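Local coordinates for MmcQ/YjbR family DNA-binding protein (Pseudomonas syringae pv. tomato, PDB 3H9X) that probably binds DNA through a double wing motif, although its precise cellular role is not established, at residues L108-D111 / S112-T116; A102-I105 / H106-I109. All coordinates share one frame; numbering follows the deposited sequence.

Interaction 1 of 2, residues L108-D111 / S112-T116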
# COMPACT_ATOMS: atom_id res chain seq x y z
N LEU A 108 -2.91 -6.05 7.45
CA LEU A 108 -1.76 -5.98 6.55
C LEU A 108 -0.99 -4.67 6.81
O LEU A 108 0.25 -4.66 6.83
CB LEU A 108 -2.22 -6.06 5.09
CG LEU A 108 -2.77 -7.43 4.63
CD1 LEU A 108 -3.45 -7.32 3.27
CD2 LEU A 108 -1.65 -8.43 4.57
N ILE A 109 -1.73 -3.58 7.03
CA ILE A 109 -1.12 -2.29 7.36
C ILE A 109 -0.31 -2.48 8.66
O ILE A 109 0.76 -1.90 8.80
CB ILE A 109 -2.18 -1.17 7.66
CG1 ILE A 109 -3.21 -1.02 6.53
CG2 ILE A 109 -1.45 0.16 7.90
CD1 ILE A 109 -2.73 -0.34 5.28
N GLU A 110 -0.84 -3.27 9.59
CA GLU A 110 -0.17 -3.53 10.87
C GLU A 110 1.09 -4.37 10.65
O GLU A 110 2.15 -4.06 11.17
CB GLU A 110 -1.11 -4.26 11.84
CG GLU A 110 -0.52 -4.56 13.24
CD GLU A 110 0.01 -3.31 13.97
OE1 GLU A 110 -0.75 -2.33 14.11
OE2 GLU A 110 1.17 -3.32 14.42
N ASP A 111 0.95 -5.43 9.87
CA ASP A 111 2.08 -6.30 9.57
C ASP A 111 3.25 -5.52 8.96
O ASP A 111 4.39 -5.71 9.35
CB ASP A 111 1.62 -7.42 8.64
CG ASP A 111 0.87 -8.50 9.38
OD1 ASP A 111 0.15 -8.19 10.36
OD2 ASP A 111 0.98 -9.68 8.97
N SER A 112 2.96 -4.63 8.00
CA SER A 112 3.98 -3.82 7.34
C SER A 112 4.61 -2.86 8.34
O SER A 112 5.80 -2.56 8.28
CB SER A 112 3.36 -3.03 6.18
OG SER A 112 4.31 -2.29 5.46
N PHE A 113 3.79 -2.37 9.28
CA PHE A 113 4.24 -1.45 10.32
C PHE A 113 5.26 -2.14 11.24
O PHE A 113 6.34 -1.62 11.46
CB PHE A 113 3.05 -0.96 11.14
CG PHE A 113 3.38 0.18 12.07
CD1 PHE A 113 3.64 1.45 11.57
CD2 PHE A 113 3.45 -0.02 13.44
CE1 PHE A 113 3.97 2.50 12.43
CE2 PHE A 113 3.78 1.02 14.30
CZ PHE A 113 4.04 2.28 13.79
N GLN A 114 4.89 -3.31 11.77
CA GLN A 114 5.75 -4.08 12.65
C GLN A 114 6.99 -4.63 11.95
O GLN A 114 8.02 -4.82 12.58
CB GLN A 114 5.00 -5.27 13.26
CG GLN A 114 3.91 -4.94 14.28
CD GLN A 114 4.41 -4.06 15.40
OE1 GLN A 114 5.42 -4.36 16.05
NE2 GLN A 114 3.71 -2.96 15.64
N LEU A 115 6.88 -4.90 10.66
CA LEU A 115 7.98 -5.45 9.88
C LEU A 115 9.06 -4.40 9.65
O LEU A 115 10.19 -4.72 9.28
CB LEU A 115 7.46 -5.94 8.52
CG LEU A 115 7.96 -7.27 7.96
CD1 LEU A 115 9.50 -7.29 7.93
CD2 LEU A 115 7.43 -8.39 8.82
N THR A 116 8.70 -3.15 9.90
CA THR A 116 9.60 -2.02 9.69
C THR A 116 9.83 -1.18 10.94
O THR A 116 10.34 -0.07 10.87
CB THR A 116 9.05 -1.13 8.56
OG1 THR A 116 7.65 -0.92 8.77
CG2 THR A 116 9.26 -1.79 7.21
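Glu110 and Gln114, one helical turn apart, illustrate how an i to i+4 pair can repeat on the helix surface the bond made by its own backbone. The amide NE2 of Gln114 donates to OE2 of Glu110 at 2.8 Å, arriving nearly along the C-O axis of the carboxylate. The two flat groups are only 20° apart, and the oxygen lies slightly out of the amide plane. Both chains bend to allow this: in Glu110, CG stands anti to the backbone N (chi1 -178°) and the chain then folds at chi2, while the bend at chi2 of Gln114 lays its amide beside the carboxylate. Beneath them the backbone N of Gln114 donates to Glu110 O at 2.9 Å. The other carboxylate oxygen, OE1, is hydrogen-bonded to Tyr14 OH, so Glu110 has a partner on each oxygen. These are the last two turns of helix 102-115, which packs against strand 58-65 of the antiparallel sheet of this YjbR-family protein, whose fold is described as a double wing DNA-binding motif. On the buried side, Ser112 OG bonds to Tyr40 O and Lys65 N, tying the helix to two neighbouring strands. Phe113 directs its ring among Tyr14, His33 and Tyr40, meeting the last edge-to-face. Near the C-terminus, Thr116 OG1 donates to Ser112 O at 2.5 Å, in the plane of that carbonyl.

Interaction 2 of 2, residues A102-I105 / H106-I109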
# COMPACT_ATOMS: atom_id res chain seq x y z
N ALA A 102 -11.54 -4.06 4.39
CA ALA A 102 -10.87 -3.08 5.25
C ALA A 102 -10.25 -3.80 6.45
O ALA A 102 -9.14 -3.45 6.87
CB ALA A 102 -11.88 -2.02 5.74
N LYS A 103 -10.93 -4.81 7.01
CA LYS A 103 -10.35 -5.52 8.15
C LYS A 103 -9.05 -6.19 7.75
O LYS A 103 -8.02 -6.00 8.41
CB LYS A 103 -11.32 -6.57 8.72
CG LYS A 103 -10.89 -7.12 10.10
CD LYS A 103 -11.75 -8.32 10.55
CE LYS A 103 -11.39 -9.57 9.72
NZ LYS A 103 -12.34 -10.74 9.86
N GLU A 104 -9.09 -6.97 6.67
CA GLU A 104 -7.91 -7.68 6.16
C GLU A 104 -6.82 -6.66 5.80
O GLU A 104 -5.64 -6.92 5.98
CB GLU A 104 -8.28 -8.49 4.92
CG GLU A 104 -7.11 -9.22 4.26
CD GLU A 104 -6.51 -10.33 5.12
OE1 GLU A 104 -7.28 -11.29 5.48
OE2 GLU A 104 -5.28 -10.26 5.43
N ILE A 105 -7.24 -5.50 5.29
CA ILE A 105 -6.28 -4.46 4.96
C ILE A 105 -5.66 -3.88 6.23
O ILE A 105 -4.46 -3.65 6.28
CB ILE A 105 -6.94 -3.31 4.17
CG1 ILE A 105 -7.31 -3.79 2.76
CG2 ILE A 105 -6.00 -2.12 4.10
CD1 ILE A 105 -8.13 -2.78 1.97
N HIS A 106 -6.46 -3.63 7.27
CA HIS A 106 -5.93 -3.06 8.51
C HIS A 106 -4.84 -3.92 9.11
O HIS A 106 -3.84 -3.40 9.61
CB HIS A 106 -7.03 -2.86 9.55
CG HIS A 106 -8.00 -1.78 9.20
ND1 HIS A 106 -9.27 -1.71 9.72
CD2 HIS A 106 -7.89 -0.74 8.33
CE1 HIS A 106 -9.91 -0.69 9.18
NE2 HIS A 106 -9.10 -0.09 8.33
N SER A 107 -5.03 -5.24 9.06
CA SER A 107 -4.05 -6.16 9.61
C SER A 107 -2.77 -6.12 8.78
O SER A 107 -1.67 -6.15 9.34
CB SER A 107 -4.62 -7.58 9.66
OG SER A 107 -5.01 -8.03 8.38
N LEU A 108 -2.91 -6.05 7.45
CA LEU A 108 -1.76 -5.98 6.55
C LEU A 108 -0.99 -4.67 6.81
O LEU A 108 0.25 -4.66 6.83
CB LEU A 108 -2.22 -6.06 5.09
CG LEU A 108 -2.77 -7.43 4.63
CD1 LEU A 108 -3.45 -7.32 3.27
CD2 LEU A 108 -1.65 -8.43 4.57
N ILE A 109 -1.73 -3.58 7.03
CA ILE A 109 -1.12 -2.29 7.36
C ILE A 109 -0.31 -2.48 8.66
O ILE A 109 0.76 -1.90 8.80
CB ILE A 109 -2.18 -1.17 7.66
CG1 ILE A 109 -3.21 -1.02 6.53
CG2 ILE A 109 -1.45 0.16 7.90
CD1 ILE A 109 -2.73 -0.34 5.28
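Ile105 and Ile109 meet on the inward side of the first turns of helix 102-115, the C-terminal helix of this alpha-beta protein of the YjbR family, and show how a single helix divides between packed and polar faces. CG2 of Ile105 lies 3.9 Å from CG1 of Ile109, the two branched chains crossing at an angle. Ile105 also touches Met1 and Leu100, while Ile109 reaches Ile62 and Leu64 of strand 58-65, so the apolar side is covered from both the chain terminus and the sheet. The flank is built differently. His106 lays one ring face over Ala102 O, which lies 3.1 Å from the ring plane and toward its rim; the same oxygen accepts a hydrogen bond from the backbone N of His106. The ring also stacks with Tyr9 of helix 3-13. Farther round, the helix is looser: the exposed Lys103 has its CB directed away from the following turn, and the chain of Glu104 bends at chi2, bringing OE2 to 3.9 Å from Leu108 CG, its OE1 making a weak, long ion pair with Lys77. Ser107 holds its hydroxyl between backbone N and carbonyl carbon (chi1 59°). From there OG donates to Glu104 O at 2.7 Å, above the carbonyl plane and on the same face as Leu108 N.

In the fold
Interactions 1 and 2 are successive parts of one helix, 102-115, the last regular element of the chain. Interaction 2 comes first and interaction 1 follows; they share Leu108 and Ile109, and their centres lie about 10 Å apart. The shared residues face strand 58-65, central in the five-stranded antiparallel sheet, so the two contacts join where the helix rests on it. Each also meets the N-terminal region: Tyr9 on helix 3-13 meets interaction 2, while Tyr14, just beyond that helix, meets interaction 1 and the shared Ile109. The first and last helices are thus brought together beside the strands, within the YjbR region of a protein that probably binds DNA.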